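Quinoline 2-oxidoreductase large subunit (Pseudomonas putida, PDB 1T3Q) binds the molybdenum and pterin cytosine dinucleotide cofactor of a molybdenum hydroxylase that oxidises quinoline at its 2-position. Local coordinates at residues A234-I239 and E264-C269; G107-V112 and V136-L141; I517-L522 and S527-Q532. All blocks are in the same frame, centred on the assembly; numbering follows the deposited sequence.

Contact 1 of 3, residues A234-I239 and E264-C269; sequences AMFCAI and EELLVC
The flat group of this contact is the ring of F236, and L266 comes to it obliquely. L266 CD1 lies 4.1 Å from F236 CD1, at the near corner of the ring. The same methyl touches the base of the side chain, with F236 CB 3.9 Å from L266 CD1. The rest of the ring leads away from 264-269, toward I87, V88 and L261. C237, the next residue, meets the other branch of L266: C237 SG is 4.0 Å from L266 CD2. The sulfur also faces the root of the leucine, where C237 SG and L266 CB are 4.2 Å apart. L266 is thus shared between two neighbours in sequence, one methyl for each. Its extended chi2 (-177°) sends CD1 outward, while CD2 stays nearer the cysteine. The backbones come closest at this point, with C237 CA 7.3 Å from L266 CA. All these touches are apolar, and L266 and C237 are buried. V233, I87 and L103 also press on L266. The acid of E265 is occupied elsewhere, bonded to T221 OG1 and H262 N. Just past C237 the chain turns sharply. A238 has positive phi (55°), and I239 N bonds back to A234 O at 3.0 Å. This is the pattern of a Schellman motif, and it swings the chain out of the helix. The arrangement is apolar packing of the C-terminal end of helix 226-237 on the early part of helix 263-275, within the first molybdopterin cofactor-binding family region.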
# COMPACT_ATOMS: atom_id res chain seq x y z
N ALA B 234 12.79 11.45 12.78
CA ALA B 234 12.05 12.52 13.44
C ALA B 234 13.01 13.52 14.08
O ALA B 234 12.86 14.73 13.93
CB ALA B 234 11.12 11.94 14.49
N MET B 235 14.01 13.00 14.79
CA MET B 235 14.97 13.85 15.48
C MET B 235 15.98 14.55 14.58
O MET B 235 16.19 15.76 14.71
CB MET B 235 15.72 13.03 16.54
CG MET B 235 14.79 12.39 17.56
SD MET B 235 15.58 12.16 19.17
CE MET B 235 16.08 10.48 19.09
N PHE B 236 16.60 13.81 13.67
CA PHE B 236 17.61 14.39 12.79
C PHE B 236 17.07 15.23 11.63
O PHE B 236 17.81 16.00 11.03
CB PHE B 236 18.53 13.28 12.27
CG PHE B 236 19.28 12.56 13.37
CD1 PHE B 236 19.67 11.24 13.20
CD2 PHE B 236 19.59 13.20 14.56
CE1 PHE B 236 20.36 10.56 14.21
CE2 PHE B 236 20.28 12.53 15.58
CZ PHE B 236 20.67 11.21 15.40
N CYS B 237 15.78 15.08 11.31
CA CYS B 237 15.18 15.86 10.23
C CYS B 237 14.16 16.84 10.79
O CYS B 237 13.54 17.60 10.05
CB CYS B 237 14.49 14.95 9.21
SG CYS B 237 15.61 13.82 8.35
N ALA B 238 13.97 16.80 12.11
CA ALA B 238 13.01 17.68 12.77
C ALA B 238 11.62 17.55 12.16
O ALA B 238 11.00 18.54 11.75
CB ALA B 238 13.49 19.13 12.69
N ILE B 239 11.14 16.31 12.08
CA ILE B 239 9.81 16.02 11.55
C ILE B 239 9.05 15.38 12.71
O ILE B 239 9.56 14.48 13.36
CB ILE B 239 9.89 15.04 10.36
CG1 ILE B 239 10.63 15.71 9.19
CG2 ILE B 239 8.49 14.61 9.93
CD1 ILE B 239 10.79 14.84 7.95
N GLU B 264 21.61 7.83 3.72
CA GLU B 264 20.63 7.76 2.63
C GLU B 264 19.18 7.65 3.09
O GLU B 264 18.28 8.13 2.41
CB GLU B 264 20.98 6.62 1.67
CG GLU B 264 22.28 6.83 0.91
CD GLU B 264 23.49 6.22 1.59
OE1 GLU B 264 23.55 6.22 2.84
OE2 GLU B 264 24.39 5.76 0.87
N GLU B 265 18.94 7.01 4.24
CA GLU B 265 17.57 6.88 4.73
C GLU B 265 17.02 8.26 5.06
O GLU B 265 15.86 8.57 4.79
CB GLU B 265 17.51 5.99 5.98
CG GLU B 265 17.82 4.53 5.69
CD GLU B 265 17.86 3.66 6.94
OE1 GLU B 265 17.08 2.69 7.02
OE2 GLU B 265 18.68 3.95 7.84
N LEU B 266 17.87 9.11 5.63
CA LEU B 266 17.44 10.45 5.96
C LEU B 266 17.31 11.24 4.68
O LEU B 266 16.34 11.97 4.48
CB LEU B 266 18.45 11.13 6.90
CG LEU B 266 18.66 10.45 8.26
CD1 LEU B 266 19.63 11.28 9.09
CD2 LEU B 266 17.33 10.32 8.98
N LEU B 267 18.28 11.08 3.78
CA LEU B 267 18.28 11.81 2.53
C LEU B 267 17.03 11.60 1.69
O LEU B 267 16.46 12.57 1.20
CB LEU B 267 19.53 11.48 1.71
CG LEU B 267 20.83 12.08 2.26
CD1 LEU B 267 22.02 11.48 1.53
CD2 LEU B 267 20.81 13.61 2.10
N VAL B 268 16.58 10.35 1.53
CA VAL B 268 15.38 10.16 0.72
C VAL B 268 14.17 10.86 1.32
O VAL B 268 13.31 11.35 0.59
CB VAL B 268 15.06 8.66 0.47
CG1 VAL B 268 16.14 8.06 -0.42
CG2 VAL B 268 14.98 7.91 1.80
N CYS B 269 14.10 10.92 2.65
CA CYS B 269 12.98 11.59 3.30
C CYS B 269 13.05 13.08 3.00
O CYS B 269 12.04 13.71 2.67
CB CYS B 269 13.02 11.37 4.81
SG CYS B 269 12.74 9.65 5.30

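Contact 2 of 3, residues G107-V112 and V136-L141; sequences GVTRFV and VEYEEL. With SO4 (sulfate ion), chain M.
T109 and Y138 form the closer part of this contact. T109 CG2 comes to the edge of the tyrosine ring, near its plane, 4.1 Å from Y138 CE2. The two side chains cross at about a right angle. V136 CG1 lies over one face of the ring, offset toward the rim, and F52 meets Y138 edge-to-face. T109 is buried. Its chi1 of 62° puts CG2 beside the backbone N, while OG1 bonds to S50 OG. The other touch is looser: V108 CG2 is 4.5 Å from L141 CD1, and both residues are partly exposed. The spacing reflects the sheet. Strands 108-109 and 135-140 are the outer members of a three-stranded antiparallel sheet in the a/b hammerhead region. Strand 55-61 runs between them and takes the backbone bonds of both. R110 takes no part in the packing on 136-141; its guanidinium holds a sulfate, probably from the crystallisation liquor. R110 NH1 bonds to sulfate O1 at 2.9 Å, with an angle of 163°. R110 NH2 bonds to sulfate O3, also at 2.9 Å (164°). The sulfur lies in the guanidinium plane, at its edge, and V108 CG1 sits 3.7 Å above one face. A leucine in place of R110 would probably cost the sulfate this fork of bonds and leave D159 without its salt-bridge mate at NH1. Y326 OH also accepts a bond from R110 NH2.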
# COMPACT_ATOMS: atom_id res chain seq x y z
N GLY B 107 32.40 20.82 2.60
CA GLY B 107 33.66 21.52 2.79
C GLY B 107 34.84 20.58 2.93
O GLY B 107 35.97 20.95 2.61
N VAL B 108 34.59 19.37 3.41
CA VAL B 108 35.66 18.39 3.58
C VAL B 108 35.10 16.97 3.53
O VAL B 108 33.98 16.74 3.97
CB VAL B 108 36.38 18.60 4.94
CG1 VAL B 108 35.39 18.45 6.08
CG2 VAL B 108 37.52 17.61 5.09
N THR B 109 35.86 16.04 2.97
CA THR B 109 35.44 14.65 2.91
C THR B 109 36.39 13.88 3.81
O THR B 109 37.58 14.21 3.88
CB THR B 109 35.48 14.08 1.46
OG1 THR B 109 36.82 14.11 0.95
CG2 THR B 109 34.59 14.91 0.55
N ARG B 110 35.89 12.85 4.48
CA ARG B 110 36.73 12.10 5.41
C ARG B 110 36.97 10.63 5.11
O ARG B 110 37.46 9.89 5.96
CB ARG B 110 36.20 12.29 6.82
CG ARG B 110 36.05 13.77 7.20
CD ARG B 110 35.79 13.93 8.68
NE ARG B 110 35.73 15.32 9.10
CZ ARG B 110 34.62 16.07 9.09
NH1 ARG B 110 34.68 17.33 9.51
NH2 ARG B 110 33.47 15.56 8.69
N PHE B 111 36.61 10.20 3.91
CA PHE B 111 36.86 8.82 3.48
C PHE B 111 36.40 8.61 2.05
O PHE B 111 35.45 9.23 1.59
CB PHE B 111 36.22 7.80 4.45
CG PHE B 111 34.72 7.70 4.36
CD1 PHE B 111 34.11 6.85 3.44
CD2 PHE B 111 33.91 8.43 5.22
CE1 PHE B 111 32.73 6.71 3.38
CE2 PHE B 111 32.51 8.30 5.18
CZ PHE B 111 31.92 7.44 4.26
N VAL B 112 37.14 7.77 1.32
CA VAL B 112 36.79 7.48 -0.06
C VAL B 112 35.43 6.82 -0.03
O VAL B 112 35.23 5.81 0.65
CB VAL B 112 37.81 6.51 -0.69
CG1 VAL B 112 37.35 6.11 -2.09
CG2 VAL B 112 39.18 7.18 -0.76
N VAL B 136 33.79 18.89 -9.33
CA VAL B 136 34.24 19.12 -7.97
C VAL B 136 35.75 19.35 -7.93
O VAL B 136 36.51 18.63 -8.56
CB VAL B 136 33.92 17.91 -7.06
CG1 VAL B 136 34.26 18.23 -5.61
CG2 VAL B 136 32.46 17.53 -7.19
N GLU B 137 36.17 20.37 -7.18
CA GLU B 137 37.59 20.65 -7.04
C GLU B 137 38.00 20.29 -5.62
O GLU B 137 37.42 20.79 -4.65
CB GLU B 137 37.90 22.13 -7.31
N TYR B 138 38.99 19.41 -5.50
CA TYR B 138 39.47 18.97 -4.20
C TYR B 138 40.88 19.45 -3.92
O TYR B 138 41.59 19.92 -4.81
CB TYR B 138 39.51 17.44 -4.12
CG TYR B 138 38.18 16.75 -4.17
CD1 TYR B 138 37.65 16.30 -5.38
CD2 TYR B 138 37.43 16.55 -3.01
CE1 TYR B 138 36.42 15.66 -5.43
CE2 TYR B 138 36.20 15.91 -3.05
CZ TYR B 138 35.70 15.47 -4.26
OH TYR B 138 34.48 14.84 -4.30
N GLU B 139 41.26 19.31 -2.66
CA GLU B 139 42.59 19.64 -2.19
C GLU B 139 42.88 18.50 -1.22
O GLU B 139 42.50 18.56 -0.05
CB GLU B 139 42.59 20.97 -1.44
CG GLU B 139 43.98 21.39 -1.00
CD GLU B 139 43.94 22.39 0.14
OE1 GLU B 139 43.23 23.41 0.01
OE2 GLU B 139 44.63 22.16 1.16
N GLU B 140 43.54 17.46 -1.72
CA GLU B 140 43.84 16.30 -0.89
C GLU B 140 44.62 16.68 0.37
O GLU B 140 45.53 17.49 0.33
CB GLU B 140 44.63 15.26 -1.70
CG GLU B 140 44.79 13.93 -0.98
CD GLU B 140 45.29 12.83 -1.90
OE1 GLU B 140 45.39 11.67 -1.44
OE2 GLU B 140 45.59 13.12 -3.08
N LEU B 141 44.22 16.08 1.49
CA LEU B 141 44.85 16.33 2.78
C LEU B 141 45.44 15.04 3.32
O LEU B 141 45.05 13.95 2.90
CB LEU B 141 43.82 16.86 3.77
CG LEU B 141 43.05 18.13 3.41
CD1 LEU B 141 41.87 18.31 4.36
CD2 LEU B 141 43.98 19.34 3.48
S SO4 M . 31.33 18.88 9.13
O1 SO4 M . 32.61 19.37 9.68
O2 SO4 M . 31.14 19.41 7.76
O3 SO4 M . 31.33 17.41 9.10
O4 SO4 M . 30.22 19.36 9.98

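Contact 3 of 3, residues I517-L522 and S527-Q532; sequences IAADVL and SDVVIQ
V529 carries this contact, spreading its two methyls over A518 and A519 of helix 510-522. The chain reaches it from a short 3-10 turn at S527 and D528, where D528 already pairs through its backbone with V497. At V529 the strand begins and the side chain points to the helix. CG1 is anti to the backbone N (chi1 -178°), and it reaches A518: V529 CG1 is 3.9 Å from A518 CB. CG2 takes the neighbouring position, 4.0 Å from the helix backbone at A519 CA. V529 CG2 is also 4.1 Å from A519 CB. The small alanines let the strand come near, and V529 CA is 6.5 Å from A519 CA. V530 packs on H242 of the second subunit. The end of the I531 side chain comes nearer to the helix and touches L514 and A515, one turn or less before 517-522. Q532 closes the segment. Its NE2 bonds to T500 OG1 and to K537 O of the second subunit. The three touching residues, A518, A519 and V529, are all buried. The contact belongs to a beta-alpha-beta crossover of strand 497-501, helix 510-522 and strand 529-532. The two strands are parallel neighbours, with V530 and Q532 bonded to the backbone of 497-501. A518 also touches V499, so the helix lies against both strands. The helix also packs on helix 549-576, through I517 on A554, A518 on I557 and V521 on A561.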
# COMPACT_ATOMS: atom_id res chain seq x y z
N ILE B 517 5.43 -19.46 19.00
CA ILE B 517 5.43 -18.99 20.38
C ILE B 517 4.03 -18.55 20.81
O ILE B 517 3.53 -18.96 21.86
CB ILE B 517 6.40 -17.79 20.57
CG1 ILE B 517 7.84 -18.24 20.36
CG2 ILE B 517 6.22 -17.19 21.97
CD1 ILE B 517 8.85 -17.10 20.34
N ALA B 518 3.39 -17.73 19.98
CA ALA B 518 2.06 -17.23 20.30
C ALA B 518 1.04 -18.36 20.40
O ALA B 518 0.16 -18.34 21.27
CB ALA B 518 1.61 -16.21 19.25
N ALA B 519 1.16 -19.33 19.51
CA ALA B 519 0.25 -20.47 19.49
C ALA B 519 0.31 -21.22 20.82
O ALA B 519 -0.73 -21.56 21.40
CB ALA B 519 0.63 -21.41 18.36
N ASP B 520 1.52 -21.47 21.30
CA ASP B 520 1.69 -22.19 22.57
C ASP B 520 1.19 -21.42 23.78
O ASP B 520 0.62 -22.02 24.70
CB ASP B 520 3.16 -22.58 22.75
CG ASP B 520 3.54 -23.79 21.91
OD1 ASP B 520 4.69 -24.26 21.99
OD2 ASP B 520 2.65 -24.29 21.17
N VAL B 521 1.40 -20.11 23.80
CA VAL B 521 0.95 -19.31 24.93
C VAL B 521 -0.58 -19.33 25.04
O VAL B 521 -1.13 -19.50 26.13
CB VAL B 521 1.41 -17.83 24.82
CG1 VAL B 521 0.78 -17.00 25.94
CG2 VAL B 521 2.92 -17.75 24.92
N LEU B 522 -1.26 -19.19 23.90
CA LEU B 522 -2.72 -19.18 23.89
C LEU B 522 -3.37 -20.56 23.72
O LEU B 522 -4.59 -20.68 23.75
CB LEU B 522 -3.23 -18.24 22.79
CG LEU B 522 -2.99 -16.74 23.08
CD1 LEU B 522 -3.26 -15.91 21.84
CD2 LEU B 522 -3.90 -16.31 24.22
N SER B 527 -1.25 -22.55 13.03
CA SER B 527 -1.91 -22.18 11.77
C SER B 527 -3.02 -21.16 11.99
O SER B 527 -3.50 -20.55 11.04
CB SER B 527 -2.48 -23.43 11.09
OG SER B 527 -3.47 -24.04 11.89
N ASP B 528 -3.44 -20.99 13.25
CA ASP B 528 -4.49 -20.04 13.59
C ASP B 528 -3.91 -18.69 14.03
O ASP B 528 -4.63 -17.81 14.48
CB ASP B 528 -5.36 -20.57 14.73
CG ASP B 528 -6.37 -21.59 14.27
OD1 ASP B 528 -7.11 -22.12 15.12
OD2 ASP B 528 -6.43 -21.86 13.05
N VAL B 529 -2.59 -18.55 13.88
CA VAL B 529 -1.90 -17.33 14.27
C VAL B 529 -1.20 -16.66 13.10
O VAL B 529 -0.63 -17.34 12.24
CB VAL B 529 -0.81 -17.65 15.33
CG1 VAL B 529 -0.11 -16.37 15.77
CG2 VAL B 529 -1.44 -18.36 16.52
N VAL B 530 -1.23 -15.33 13.06
CA VAL B 530 -0.52 -14.62 12.01
C VAL B 530 0.37 -13.56 12.64
O VAL B 530 -0.02 -12.90 13.59
CB VAL B 530 -1.47 -13.95 10.98
CG1 VAL B 530 -2.30 -12.86 11.64
CG2 VAL B 530 -0.64 -13.35 9.85
N ILE B 531 1.59 -13.44 12.12
CA ILE B 531 2.53 -12.45 12.62
C ILE B 531 2.56 -11.23 11.70
O ILE B 531 2.81 -11.35 10.49
CB ILE B 531 3.96 -13.04 12.72
CG1 ILE B 531 3.95 -14.27 13.63
CG2 ILE B 531 4.93 -11.98 13.26
CD1 ILE B 531 3.44 -13.99 15.04
N GLN B 532 2.28 -10.07 12.28
CA GLN B 532 2.29 -8.80 11.56
C GLN B 532 3.55 -8.05 11.96
O GLN B 532 3.79 -7.81 13.14
CB GLN B 532 1.05 -7.97 11.94
CG GLN B 532 -0.24 -8.54 11.42
CD GLN B 532 -1.44 -7.67 11.71
OE1 GLN B 532 -2.44 -7.73 11.01
NE2 GLN B 532 -1.35 -6.86 12.76

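How the contacts relate
From the N terminus, contact 2 comes first: the chain leaves 107-112, passes strand 115-121 and helix 124-131, and returns at 136-141. Contact 1 then closes the excursion from 234-239 to 264-269, which includes strand 244-247. Contact 3 follows much later as a short local return from 517-522 to 527-532. The three are in series, so none nests or crosses. Strands 115-121 and 244-247, from the first two loops, belong to one seven-stranded sheet. Contacts 1 and 2 have centres about 24 Å apart. Contacts 2 and 3 lie on opposite sides of the chain's centre, about 54 Å between centres. Each falls in a different family region.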